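Local atomic coordinates of galactonate dehydratase (Zobellia galactanivorans, PDB entry 5OLC), a protein that belongs to the enolase superfamily of enzymes, pairing a mandelate racemase/muconate lactonizing enzyme-type N-terminal domain with a TIM-barrel-like C-terminal domain. Residues W53-Y57 with H304-I310; F69-L74 with E88-S93; L129-N134 with H317-D323; Y209-I213 with R241-N245; P249-E254 with C270-P276. All coordinates share one frame; numbering follows the deposited sequence.

Contact 1: residues W53-Y57 with H304-I310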
# COMPACT_ATOMS: atom_id res chain seq x y z
N TRP A 53 33.00 -28.47 19.07
CA TRP A 53 33.62 -27.84 17.90
C TRP A 53 32.63 -26.95 17.10
O TRP A 53 31.49 -27.35 16.82
CB TRP A 53 34.31 -28.89 17.00
CG TRP A 53 35.63 -29.37 17.53
CD1 TRP A 53 35.90 -30.60 18.08
CD2 TRP A 53 36.86 -28.63 17.59
NE1 TRP A 53 37.22 -30.67 18.46
CE2 TRP A 53 37.83 -29.47 18.19
CE3 TRP A 53 37.24 -27.35 17.16
CZ2 TRP A 53 39.16 -29.07 18.36
CZ3 TRP A 53 38.55 -26.95 17.36
CH2 TRP A 53 39.50 -27.81 17.94
N GLY A 54 33.07 -25.75 16.77
CA GLY A 54 32.29 -24.76 16.03
C GLY A 54 33.05 -24.14 14.89
O GLY A 54 34.25 -24.36 14.76
N GLU A 55 32.36 -23.38 14.06
CA GLU A 55 32.92 -22.75 12.88
C GLU A 55 32.16 -21.45 12.54
O GLU A 55 30.94 -21.38 12.70
CB GLU A 55 32.83 -23.73 11.69
CG GLU A 55 33.61 -23.36 10.44
CD GLU A 55 33.68 -24.50 9.44
OE1 GLU A 55 33.43 -25.66 9.83
OE2 GLU A 55 33.97 -24.23 8.25
N GLY A 56 32.92 -20.46 12.10
CA GLY A 56 32.42 -19.17 11.64
C GLY A 56 32.71 -19.02 10.15
O GLY A 56 33.73 -19.52 9.68
N TYR A 57 31.78 -18.39 9.40
CA TYR A 57 31.95 -18.21 7.96
C TYR A 57 32.27 -16.76 7.61
O TYR A 57 31.52 -15.85 8.00
CB TYR A 57 30.74 -18.73 7.16
CG TYR A 57 30.85 -18.55 5.66
CD1 TYR A 57 31.50 -19.50 4.88
CD2 TYR A 57 30.28 -17.45 5.02
CE1 TYR A 57 31.58 -19.36 3.49
CE2 TYR A 57 30.37 -17.29 3.63
CZ TYR A 57 31.02 -18.25 2.87
OH TYR A 57 31.10 -18.09 1.50
N HIS A 304 23.21 -22.54 3.25
CA HIS A 304 24.45 -22.35 2.52
C HIS A 304 25.54 -23.01 3.38
O HIS A 304 25.55 -22.81 4.60
CB HIS A 304 24.73 -20.85 2.31
CG HIS A 304 26.00 -20.56 1.57
ND1 HIS A 304 27.12 -20.05 2.23
CD2 HIS A 304 26.30 -20.71 0.26
CE1 HIS A 304 28.06 -19.92 1.30
NE2 HIS A 304 27.61 -20.31 0.10
N THR A 305 26.41 -23.85 2.75
CA THR A 305 27.52 -24.53 3.44
C THR A 305 28.79 -24.52 2.60
O THR A 305 28.80 -25.08 1.50
CB THR A 305 27.17 -25.95 3.96
OG1 THR A 305 25.88 -26.38 3.53
CG2 THR A 305 27.29 -26.05 5.46
N TRP A 306 29.85 -23.87 3.12
CA TRP A 306 31.14 -23.75 2.43
C TRP A 306 32.31 -23.65 3.41
O TRP A 306 33.04 -22.64 3.43
CB TRP A 306 31.11 -22.58 1.43
CG TRP A 306 32.03 -22.73 0.24
CD1 TRP A 306 31.90 -23.62 -0.78
CD2 TRP A 306 33.16 -21.90 -0.08
NE1 TRP A 306 32.90 -23.42 -1.71
CE2 TRP A 306 33.69 -22.37 -1.31
CE3 TRP A 306 33.79 -20.81 0.56
CZ2 TRP A 306 34.82 -21.79 -1.91
CZ3 TRP A 306 34.91 -20.24 -0.04
CH2 TRP A 306 35.41 -20.73 -1.26
N GLY A 307 32.50 -24.71 4.20
CA GLY A 307 33.57 -24.79 5.18
C GLY A 307 34.09 -26.19 5.41
O GLY A 307 34.22 -26.98 4.46
N THR A 308 34.41 -26.52 6.68
CA THR A 308 34.91 -27.84 7.06
C THR A 308 33.71 -28.73 7.43
O THR A 308 32.56 -28.30 7.25
CB THR A 308 35.95 -27.77 8.20
OG1 THR A 308 35.30 -27.51 9.43
CG2 THR A 308 37.05 -26.77 7.96
N TRP A 309 33.95 -29.93 7.95
CA TRP A 309 32.85 -30.80 8.35
C TRP A 309 32.16 -30.31 9.61
O TRP A 309 31.06 -30.78 9.87
CB TRP A 309 33.26 -32.27 8.46
CG TRP A 309 33.68 -32.87 7.16
CD1 TRP A 309 34.96 -32.99 6.70
CD2 TRP A 309 32.83 -33.43 6.15
NE1 TRP A 309 34.96 -33.59 5.45
CE2 TRP A 309 33.66 -33.86 5.09
CE3 TRP A 309 31.45 -33.63 6.04
CZ2 TRP A 309 33.16 -34.47 3.93
CZ3 TRP A 309 30.95 -34.24 4.89
CH2 TRP A 309 31.80 -34.66 3.86
N ILE A 310 32.76 -29.33 10.36
CA ILE A 310 32.07 -28.75 11.53
C ILE A 310 30.82 -28.04 11.00
O ILE A 310 29.74 -28.28 11.52
CB ILE A 310 32.93 -27.81 12.43
CG1 ILE A 310 34.10 -28.58 13.06
CG2 ILE A 310 32.06 -27.21 13.52
CD1 ILE A 310 35.19 -27.76 13.55
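Glu55 reaches across from strand 51-56 and takes hold of Thr308 through both carboxylate oxygens. OE2 accepts Thr308 N at 2.8 Å on its syn lone pair, with a nearly straight bond (162°). OE1 receives Thr308 OG1 at 2.7 Å from above the carboxylate plane, and also accepts Ala311 N. The chain gets there fully extended, CG anti to the backbone N (chi1 -168°). Thr308 OG1 in turn accepts Ile310 N at 3.3 Å, so the N-cap hydroxyl is tied to helix and carboxylate together. Beside this grip, Ile310 CG2 lies 3.4 Å from Trp53 O, and its CD1 packs on Trp53 CB at 3.7 Å. At the far end His304, whose ND1 bonds Asp277, turns its ring edge toward the face of Tyr57, planes at 80° and centroids 5.4 Å apart. Trp306 O meets the edge of the same tyrosine ring. The arrangement is a helix N-cap backed by a buried glutamate, joining the N-terminal domain sheet to helix 309-321 of the barrel domain.

Contact 2: residues F69-L74 with E88-S93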
# COMPACT_ATOMS: atom_id res chain seq x y z
N PHE A 69 36.40 -11.30 21.54
CA PHE A 69 35.60 -10.20 22.09
C PHE A 69 34.56 -10.71 23.08
O PHE A 69 34.42 -10.12 24.15
CB PHE A 69 34.96 -9.34 20.98
CG PHE A 69 33.94 -8.34 21.49
CD1 PHE A 69 34.36 -7.15 22.09
CD2 PHE A 69 32.58 -8.59 21.39
CE1 PHE A 69 33.42 -6.24 22.59
CE2 PHE A 69 31.65 -7.67 21.88
CZ PHE A 69 32.07 -6.51 22.48
N PHE A 70 33.86 -11.80 22.73
CA PHE A 70 32.82 -12.41 23.56
C PHE A 70 33.36 -13.33 24.63
O PHE A 70 32.63 -13.61 25.59
CB PHE A 70 31.81 -13.21 22.71
CG PHE A 70 31.11 -12.41 21.64
CD1 PHE A 70 30.27 -11.36 21.97
CD2 PHE A 70 31.29 -12.72 20.29
CE1 PHE A 70 29.63 -10.62 20.98
CE2 PHE A 70 30.66 -11.99 19.30
CZ PHE A 70 29.83 -10.94 19.65
N THR A 71 34.59 -13.85 24.45
CA THR A 71 35.19 -14.83 25.36
C THR A 71 35.13 -14.33 26.80
O THR A 71 34.58 -15.09 27.58
CB THR A 71 36.56 -15.30 24.87
OG1 THR A 71 36.38 -15.93 23.61
CG2 THR A 71 37.20 -16.30 25.80
N PRO A 72 35.49 -13.07 27.18
CA PRO A 72 35.36 -12.67 28.60
C PRO A 72 33.98 -12.86 29.25
O PRO A 72 33.95 -13.28 30.42
CB PRO A 72 35.76 -11.19 28.60
CG PRO A 72 36.69 -11.08 27.45
CD PRO A 72 36.17 -12.02 26.40
N PHE A 73 32.86 -12.60 28.51
CA PHE A 73 31.48 -12.71 29.03
C PHE A 73 30.83 -14.10 28.83
O PHE A 73 29.61 -14.24 28.99
CB PHE A 73 30.55 -11.62 28.45
CG PHE A 73 31.19 -10.49 27.70
CD1 PHE A 73 31.61 -9.34 28.37
CD2 PHE A 73 31.33 -10.54 26.32
CE1 PHE A 73 32.18 -8.28 27.67
CE2 PHE A 73 31.89 -9.47 25.62
CZ PHE A 73 32.32 -8.35 26.30
N LEU A 74 31.64 -15.12 28.48
CA LEU A 74 31.14 -16.48 28.27
C LEU A 74 31.73 -17.51 29.24
O LEU A 74 31.12 -18.55 29.49
CB LEU A 74 31.34 -16.93 26.81
CG LEU A 74 30.48 -16.33 25.72
CD1 LEU A 74 30.79 -16.96 24.41
CD2 LEU A 74 29.01 -16.50 25.98
N GLU A 88 23.30 -13.00 25.50
CA GLU A 88 24.34 -12.18 26.14
C GLU A 88 25.22 -11.59 25.03
O GLU A 88 25.40 -10.37 24.98
CB GLU A 88 25.17 -13.00 27.16
CG GLU A 88 26.37 -12.26 27.75
CD GLU A 88 26.16 -11.17 28.79
OE1 GLU A 88 27.19 -10.65 29.28
OE2 GLU A 88 25.00 -10.84 29.13
N MET A 89 25.70 -12.45 24.10
CA MET A 89 26.51 -12.09 22.94
C MET A 89 25.78 -11.08 22.08
O MET A 89 26.41 -10.14 21.62
CB MET A 89 26.82 -13.33 22.11
CG MET A 89 27.83 -14.26 22.75
SD MET A 89 28.35 -15.50 21.56
CE MET A 89 27.06 -16.68 21.71
N TYR A 90 24.46 -11.25 21.89
CA TYR A 90 23.63 -10.32 21.12
C TYR A 90 23.58 -8.97 21.83
O TYR A 90 24.00 -8.00 21.23
CB TYR A 90 22.22 -10.86 20.86
CG TYR A 90 21.39 -9.96 19.96
CD1 TYR A 90 21.54 -9.98 18.58
CD2 TYR A 90 20.45 -9.09 20.50
CE1 TYR A 90 20.79 -9.14 17.75
CE2 TYR A 90 19.71 -8.23 19.69
CZ TYR A 90 19.87 -8.28 18.32
OH TYR A 90 19.10 -7.45 17.52
N ARG A 91 23.14 -8.92 23.11
CA ARG A 91 23.10 -7.68 23.91
C ARG A 91 24.43 -6.91 23.84
O ARG A 91 24.42 -5.69 23.72
CB ARG A 91 22.69 -7.94 25.37
CG ARG A 91 21.18 -8.09 25.60
CD ARG A 91 20.44 -6.75 25.77
NE ARG A 91 20.51 -6.19 27.12
CZ ARG A 91 19.67 -5.28 27.61
NH1 ARG A 91 18.66 -4.82 26.87
NH2 ARG A 91 19.81 -4.84 28.86
N ARG A 92 25.57 -7.64 23.81
CA ARG A 92 26.90 -7.06 23.73
C ARG A 92 27.24 -6.52 22.32
O ARG A 92 27.81 -5.43 22.21
CB ARG A 92 27.99 -8.06 24.19
CG ARG A 92 27.89 -8.57 25.63
CD ARG A 92 28.39 -7.62 26.71
NE ARG A 92 28.09 -8.15 28.05
CZ ARG A 92 28.63 -7.73 29.19
NH1 ARG A 92 29.55 -6.77 29.18
NH2 ARG A 92 28.28 -8.29 30.34
N SER A 93 26.91 -7.29 21.26
CA SER A 93 27.29 -6.96 19.87
C SER A 93 26.31 -6.12 19.03
O SER A 93 26.79 -5.45 18.11
CB SER A 93 27.63 -8.22 19.09
OG SER A 93 26.47 -8.88 18.61
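A Met-aromatic contact, Met89 on Phe70, and a flat stack of the Arg92 guanidinium on the Phe73 ring join residues 69-74, at helix 60-70 and just beyond, to helix 82-93 in the N-terminal domain. The sulfur of Met89 stands over the Phe70 ring, SD 4.5 Å from the centroid, while its CG makes an off-centre CH-pi contact with the same ring. Leu74 CD1 also reaches Met89 SD, at 4.0 Å. Ser93 CB meets Phe70 at the ring edge, 3.5 Å from CZ, and Phe69 packs on the face opposite Met89. Farther out, Arg92 bends at chi2 (-79°), which sets its CD squarely above the centre of the Phe73 ring at 3.8 Å and lays the guanidinium flat on it, planes 23° apart. NE and NH2 both bond Glu88 OE1, at 2.9 and 2.8 Å, a side-on salt bridge that probably limits rotation of the stacked group. Phe69 also packs on Pro59 of the second subunit. Within the chain, Phe70 rests on Leu102, Ala105 and Ile106 of helix 101-120, and Leu74 touches Ile14 of strand 11-22.

Contact 3: residues L129-N134 with H317-D323; sequences LGGVKN and HLVANLD
Lys133 lies alongside Asn321, the two side chains pointing the same way, where a Schellman turn at Gly130 closes helix 125-128 and the chain runs on across the C-terminal end of helix 309-321. Lys133 bends at chi2 (86°), carrying CD and CE past the last helical carbonyl and letting NZ give a hydrogen bond to Asn321 O at 3.0 Å, in the carbonyl plane. Asp323 flanks the lysine, its side chain pointing the same way, but their ion pair is long at 3.8 Å (NZ to OD2). The stronger ionic partner of NZ is Glu83 of the third subunit, while Asp323 OD1 bonds Gln295. The Asn321 side chain also crosses Leu129 at a slant and fits against the backbone of Gly130 and Gly131. Leu129 points its CD1 branch at the helix, 3.6 Å from His317 O. Ala320 packs its CB against Asn134 O at 3.7 Å. Its own carbonyl, near the end of the helix, is gripped by two consecutive amides: Lys133 N at 2.8 Å approaches from above the carbonyl plane, and Asn134 N at 3.0 Å comes in that plane, on a lone pair.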
# COMPACT_ATOMS: atom_id res chain seq x y z
N LEU A 129 17.13 -30.61 18.18
CA LEU A 129 16.53 -29.44 17.52
C LEU A 129 14.99 -29.64 17.47
O LEU A 129 14.24 -28.70 17.17
CB LEU A 129 17.07 -29.21 16.08
CG LEU A 129 18.46 -28.57 15.86
CD1 LEU A 129 18.89 -28.72 14.39
CD2 LEU A 129 18.50 -27.10 16.28
N GLY A 130 14.55 -30.87 17.75
CA GLY A 130 13.14 -31.23 17.75
C GLY A 130 12.82 -32.61 17.23
O GLY A 130 11.78 -33.17 17.57
N GLY A 131 13.70 -33.16 16.38
CA GLY A 131 13.49 -34.49 15.82
C GLY A 131 13.97 -34.66 14.40
O GLY A 131 13.91 -33.73 13.60
N VAL A 132 14.47 -35.86 14.08
CA VAL A 132 14.93 -36.22 12.73
C VAL A 132 13.68 -36.41 11.86
O VAL A 132 12.89 -37.35 12.07
CB VAL A 132 15.85 -37.47 12.71
CG1 VAL A 132 16.12 -37.94 11.29
CG2 VAL A 132 17.16 -37.20 13.43
N LYS A 133 13.47 -35.46 10.93
CA LYS A 133 12.33 -35.49 10.02
C LYS A 133 12.73 -36.23 8.76
O LYS A 133 11.89 -36.90 8.16
CB LYS A 133 11.89 -34.06 9.68
CG LYS A 133 10.81 -33.51 10.57
CD LYS A 133 11.33 -32.87 11.82
CE LYS A 133 10.34 -31.90 12.40
NZ LYS A 133 11.01 -30.87 13.22
N ASN A 134 14.02 -36.11 8.39
CA ASN A 134 14.63 -36.71 7.20
C ASN A 134 15.92 -37.45 7.60
O ASN A 134 16.96 -36.80 7.80
CB ASN A 134 14.92 -35.62 6.16
CG ASN A 134 13.83 -34.59 5.98
OD1 ASN A 134 14.07 -33.38 6.11
ND2 ASN A 134 12.62 -35.03 5.66
N HIS A 317 22.50 -31.84 10.41
CA HIS A 317 21.57 -31.84 11.52
C HIS A 317 20.44 -30.84 11.35
O HIS A 317 19.34 -31.12 11.81
CB HIS A 317 22.32 -31.67 12.84
CG HIS A 317 23.07 -32.91 13.20
ND1 HIS A 317 22.53 -33.86 14.05
CD2 HIS A 317 24.24 -33.39 12.70
CE1 HIS A 317 23.41 -34.85 14.10
NE2 HIS A 317 24.46 -34.62 13.30
N LEU A 318 20.67 -29.72 10.63
CA LEU A 318 19.57 -28.77 10.41
C LEU A 318 18.56 -29.27 9.37
O LEU A 318 17.37 -29.27 9.68
CB LEU A 318 20.03 -27.35 10.11
CG LEU A 318 18.90 -26.32 10.17
CD1 LEU A 318 19.09 -25.33 11.31
CD2 LEU A 318 18.70 -25.66 8.82
N VAL A 319 19.02 -29.72 8.17
CA VAL A 319 18.09 -30.22 7.14
C VAL A 319 17.37 -31.52 7.64
O VAL A 319 16.23 -31.77 7.25
CB VAL A 319 18.63 -30.33 5.68
CG1 VAL A 319 19.85 -29.44 5.43
CG2 VAL A 319 18.88 -31.76 5.24
N ALA A 320 18.01 -32.28 8.55
CA ALA A 320 17.38 -33.46 9.14
C ALA A 320 16.12 -33.00 9.89
O ALA A 320 15.06 -33.55 9.65
CB ALA A 320 18.34 -34.17 10.08
N ASN A 321 16.23 -31.93 10.72
CA ASN A 321 15.16 -31.34 11.52
C ASN A 321 14.18 -30.47 10.71
O ASN A 321 13.08 -30.17 11.18
CB ASN A 321 15.76 -30.52 12.65
CG ASN A 321 14.77 -30.14 13.72
OD1 ASN A 321 14.54 -30.88 14.68
ND2 ASN A 321 14.17 -28.99 13.55
N LEU A 322 14.57 -30.06 9.49
CA LEU A 322 13.73 -29.27 8.57
C LEU A 322 12.59 -30.14 8.05
O LEU A 322 12.77 -31.35 7.93
CB LEU A 322 14.59 -28.79 7.39
CG LEU A 322 14.75 -27.31 7.10
CD1 LEU A 322 14.99 -26.49 8.35
CD2 LEU A 322 15.91 -27.09 6.15
N ASP A 323 11.42 -29.52 7.74
CA ASP A 323 10.21 -30.18 7.22
C ASP A 323 9.61 -29.43 6.01
O ASP A 323 8.82 -29.99 5.24
CB ASP A 323 9.14 -30.39 8.32
CG ASP A 323 8.97 -29.24 9.31
OD1 ASP A 323 9.10 -28.07 8.89
OD2 ASP A 323 8.72 -29.52 10.51

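Contact 4: residues Y209-I213 with R241-N245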
# COMPACT_ATOMS: atom_id res chain seq x y z
N TYR A 209 20.26 -6.68 -12.71
CA TYR A 209 18.93 -7.10 -13.16
C TYR A 209 18.82 -7.38 -14.67
O TYR A 209 18.32 -8.44 -15.04
CB TYR A 209 17.84 -6.12 -12.71
CG TYR A 209 16.46 -6.49 -13.21
CD1 TYR A 209 15.87 -7.70 -12.84
CD2 TYR A 209 15.75 -5.65 -14.06
CE1 TYR A 209 14.62 -8.07 -13.33
CE2 TYR A 209 14.49 -6.00 -14.54
CZ TYR A 209 13.93 -7.21 -14.17
OH TYR A 209 12.69 -7.56 -14.64
N LYS A 210 19.32 -6.46 -15.53
CA LYS A 210 19.31 -6.60 -17.00
C LYS A 210 20.16 -7.81 -17.47
O LYS A 210 19.79 -8.50 -18.42
CB LYS A 210 19.82 -5.32 -17.68
CG LYS A 210 18.84 -4.13 -17.66
CD LYS A 210 19.29 -3.00 -18.61
CE LYS A 210 20.38 -2.11 -18.05
NZ LYS A 210 21.18 -1.45 -19.12
N GLU A 211 21.30 -8.03 -16.81
CA GLU A 211 22.23 -9.11 -17.11
C GLU A 211 21.71 -10.46 -16.61
O GLU A 211 21.99 -11.49 -17.22
CB GLU A 211 23.60 -8.80 -16.50
CG GLU A 211 24.40 -7.77 -17.27
CD GLU A 211 25.59 -7.14 -16.58
OE1 GLU A 211 25.73 -7.29 -15.34
OE2 GLU A 211 26.38 -6.45 -17.27
N ALA A 212 20.95 -10.43 -15.49
CA ALA A 212 20.38 -11.60 -14.84
C ALA A 212 19.23 -12.21 -15.64
O ALA A 212 19.26 -13.43 -15.86
CB ALA A 212 19.93 -11.26 -13.43
N ILE A 213 18.24 -11.39 -16.11
CA ILE A 213 17.12 -11.91 -16.92
C ILE A 213 17.58 -12.35 -18.29
O ILE A 213 17.00 -13.28 -18.85
CB ILE A 213 15.83 -11.05 -17.03
CG1 ILE A 213 15.85 -9.80 -16.17
CG2 ILE A 213 14.60 -11.92 -16.75
CD1 ILE A 213 15.51 -8.60 -16.93
N ARG A 241 11.55 -8.66 -9.20
CA ARG A 241 11.31 -8.47 -10.64
C ARG A 241 11.79 -9.70 -11.43
O ARG A 241 11.07 -10.19 -12.31
CB ARG A 241 12.05 -7.22 -11.15
CG ARG A 241 11.35 -5.86 -11.02
CD ARG A 241 12.00 -4.77 -11.88
NE ARG A 241 13.47 -4.71 -11.74
CZ ARG A 241 14.14 -3.83 -10.99
NH1 ARG A 241 13.49 -2.89 -10.32
NH2 ARG A 241 15.46 -3.89 -10.92
N LEU A 242 12.99 -10.20 -11.11
CA LEU A 242 13.60 -11.36 -11.76
C LEU A 242 12.73 -12.59 -11.61
O LEU A 242 12.52 -13.32 -12.58
CB LEU A 242 15.01 -11.61 -11.21
CG LEU A 242 15.86 -12.63 -11.94
CD1 LEU A 242 16.08 -12.25 -13.38
CD2 LEU A 242 17.18 -12.74 -11.31
N ARG A 243 12.18 -12.78 -10.39
CA ARG A 243 11.26 -13.86 -10.04
C ARG A 243 10.00 -13.79 -10.91
O ARG A 243 9.50 -14.83 -11.36
CB ARG A 243 10.89 -13.72 -8.56
CG ARG A 243 10.77 -15.02 -7.80
CD ARG A 243 10.21 -14.75 -6.43
NE ARG A 243 9.61 -15.94 -5.85
CZ ARG A 243 8.89 -15.93 -4.74
NH1 ARG A 243 8.65 -14.79 -4.10
NH2 ARG A 243 8.39 -17.06 -4.25
N GLN A 244 9.51 -12.56 -11.18
CA GLN A 244 8.32 -12.27 -11.99
C GLN A 244 8.57 -12.50 -13.48
O GLN A 244 7.64 -12.87 -14.19
CB GLN A 244 7.84 -10.82 -11.76
CG GLN A 244 7.17 -10.61 -10.40
CD GLN A 244 6.92 -9.16 -10.00
OE1 GLN A 244 7.45 -8.21 -10.58
NE2 GLN A 244 6.11 -8.98 -8.95
N ASN A 245 9.81 -12.28 -13.95
CA ASN A 245 10.17 -12.38 -15.37
C ASN A 245 10.87 -13.70 -15.80
O ASN A 245 11.11 -13.89 -17.00
CB ASN A 245 11.01 -11.16 -15.76
CG ASN A 245 10.18 -9.93 -16.09
OD1 ASN A 245 10.38 -9.31 -17.14
ND2 ASN A 245 9.33 -9.47 -15.18
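Tyr209 juts from the first turn of helix 209-219 and wedges against Arg241 and Leu242 of helix 236-245. Both are outer helices of the beta/alpha barrel, separated along the chain by strand 224-228. The two short segments run almost side by side, axes 10.3 Å apart and crossing at -27°, and the phenol ring is the main bump between them. With CG anti to the backbone N (chi1 178°), the ring swings out over the groove and is clasped on both faces. Arg241 folds over one, its CZ 4.2 Å from the centroid in a cation-pi contact, with the guanidinium steeply tilted, 68° from the ring plane. Ile213 CD1, from the tyrosine's own helix, backs the opposite face. Leu242 CA meets the ring edge, and OH comes to rest against the amide of Asn245, which stands nearly upright to the ring. The answering bump is Leu242, whose forked end fills the hollow between Ala212 and Ile213; CD2 reaches Ala212 CB at 3.8 Å. Outside this wedge NH1 of Arg241 forms a salt bridge with Asp269 of the fourth subunit, and Tyr209 also packs on Asp272 of that subunit. Ile213 slides past Leu242 in the opposite direction, its CG2 touching both Leu242 CD1 at 3.7 Å and Asn245 CB at 3.8 Å.

Contact 5: residues P249-E254 with C270-P276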
# COMPACT_ATOMS: atom_id res chain seq x y z
N PRO A 249 13.51 -20.89 -10.44
CA PRO A 249 13.37 -20.40 -9.05
C PRO A 249 14.57 -19.60 -8.57
O PRO A 249 15.70 -19.91 -8.94
CB PRO A 249 13.17 -21.68 -8.24
CG PRO A 249 12.67 -22.67 -9.23
CD PRO A 249 13.40 -22.35 -10.49
N ILE A 250 14.31 -18.53 -7.80
CA ILE A 250 15.33 -17.58 -7.33
C ILE A 250 15.75 -17.88 -5.90
O ILE A 250 14.91 -17.93 -5.00
CB ILE A 250 14.85 -16.11 -7.55
CG1 ILE A 250 14.43 -15.83 -9.03
CG2 ILE A 250 15.85 -15.08 -7.03
CD1 ILE A 250 15.50 -16.05 -10.18
N SER A 251 17.06 -18.11 -5.72
CA SER A 251 17.71 -18.41 -4.44
C SER A 251 18.47 -17.21 -3.95
O SER A 251 18.99 -16.44 -4.77
CB SER A 251 18.70 -19.56 -4.61
OG SER A 251 18.17 -20.77 -4.10
N GLY A 252 18.58 -17.07 -2.63
CA GLY A 252 19.31 -15.97 -2.03
C GLY A 252 19.23 -15.92 -0.52
O GLY A 252 18.34 -16.53 0.07
N GLY A 253 20.16 -15.21 0.08
CA GLY A 253 20.20 -15.05 1.53
C GLY A 253 21.54 -15.42 2.12
O GLY A 253 21.69 -15.32 3.33
N GLU A 254 22.52 -15.86 1.27
CA GLU A 254 23.88 -16.19 1.70
C GLU A 254 24.34 -15.07 2.64
O GLU A 254 24.67 -15.32 3.79
CB GLU A 254 24.85 -16.19 0.51
CG GLU A 254 24.86 -17.40 -0.39
CD GLU A 254 26.06 -17.41 -1.33
OE1 GLU A 254 25.88 -17.73 -2.52
OE2 GLU A 254 27.18 -17.08 -0.87
N CYS A 270 11.18 -11.82 -2.37
CA CYS A 270 12.41 -11.92 -3.15
C CYS A 270 12.74 -13.31 -3.67
O CYS A 270 13.03 -13.47 -4.86
CB CYS A 270 13.58 -11.36 -2.35
SG CYS A 270 13.29 -9.72 -1.66
N VAL A 271 12.78 -14.29 -2.75
CA VAL A 271 13.24 -15.64 -3.07
C VAL A 271 12.16 -16.73 -3.00
O VAL A 271 11.15 -16.61 -2.30
CB VAL A 271 14.45 -16.02 -2.18
CG1 VAL A 271 15.64 -15.11 -2.47
CG2 VAL A 271 14.11 -16.01 -0.69
N ASP A 272 12.43 -17.81 -3.76
CA ASP A 272 11.69 -19.05 -3.79
C ASP A 272 12.33 -19.97 -2.73
O ASP A 272 11.61 -20.73 -2.07
CB ASP A 272 11.80 -19.70 -5.19
CG ASP A 272 10.89 -19.09 -6.22
OD1 ASP A 272 9.65 -19.26 -6.10
OD2 ASP A 272 11.40 -18.48 -7.17
N ILE A 273 13.68 -19.87 -2.57
CA ILE A 273 14.51 -20.64 -1.62
C ILE A 273 15.39 -19.69 -0.82
O ILE A 273 16.14 -18.92 -1.42
CB ILE A 273 15.43 -21.68 -2.34
CG1 ILE A 273 14.67 -22.61 -3.29
CG2 ILE A 273 16.26 -22.47 -1.35
CD1 ILE A 273 15.06 -22.47 -4.67
N ALA A 274 15.34 -19.78 0.52
CA ALA A 274 16.18 -18.97 1.41
C ALA A 274 17.42 -19.78 1.77
O ALA A 274 17.29 -20.95 2.16
CB ALA A 274 15.40 -18.60 2.66
N GLN A 275 18.62 -19.20 1.62
CA GLN A 275 19.86 -19.93 1.87
C GLN A 275 20.71 -19.32 3.00
O GLN A 275 21.80 -18.82 2.71
CB GLN A 275 20.67 -20.10 0.56
CG GLN A 275 19.93 -20.88 -0.52
CD GLN A 275 20.79 -21.60 -1.52
OE1 GLN A 275 20.53 -21.55 -2.73
NE2 GLN A 275 21.75 -22.39 -1.05
N PRO A 276 20.29 -19.39 4.29
CA PRO A 276 21.16 -18.87 5.36
C PRO A 276 22.34 -19.80 5.63
O PRO A 276 22.17 -21.03 5.57
CB PRO A 276 20.24 -18.77 6.59
CG PRO A 276 18.96 -19.40 6.20
CD PRO A 276 19.06 -19.99 4.84
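Asp272 sends its side chain back from just before strand 273-274 to Pro249 and Ile250. Its CB sits 3.6 Å from Ile250 O, the carbonyl that also accepts Asp272 N at 2.8 Å. CG, placed beside the backbone N (chi1 -79°), comes to 4.0 Å from Pro249 CA. At the tip OD2 takes Ile250 N at 3.0 Å on its anti lone pair, with an almost straight bond (167°), while OD1 forms a salt bridge with Arg243. Backbone and carboxylate of one aspartate thus clamp both the N-H and the C=O of Ile250. Parallel pairing follows, Ser251 beside Ile273 and Gly252 beside Ala274. Gly252 N bonds Ile273 O at 3.3 Å, and Gln275 N bonds Gly252 O at 3.1 Å. Gly252 brings no side chain, and Val271 CG1 packs directly on its backbone, 3.5 Å from N. On the other face Ser251 OG lies by Ile273 CB, with Gln275 next along. These strands and helix 258-267 form a beta-alpha-beta unit with the crossover of a TIM barrel. Strand 224-228 flanks it through Phe227 and Trp226, and Ala274 pairs onward with the chain at Asp300 and Val302. Helix 258-267 covers Val271 and Ala274, and helix 236-245 covers Ile250 and Cys270.

In the fold
Contact 2 belongs to the N-terminal domain, contacts 4 and 5 to the barrel domain, and contact 1 joins the two. Contacts 1 and 3 lie at the two ends of helix 309-321, centres 18 Å apart, and their segments alternate along the chain. Contacts 4 and 5 are nested inside the loops closed by contacts 1 and 3, and contact 2 inside that of contact 1 alone. Contact 5 touches contact 4 through Arg243 and contact 1 through the probable backbone bond of His304 to Pro276. Contacts 2 and 4, 41 Å between centres, lie in different domains. Helix 309-321 is thereby held at both ends by earlier parts of the chain, at contact 1 by the N-terminal domain.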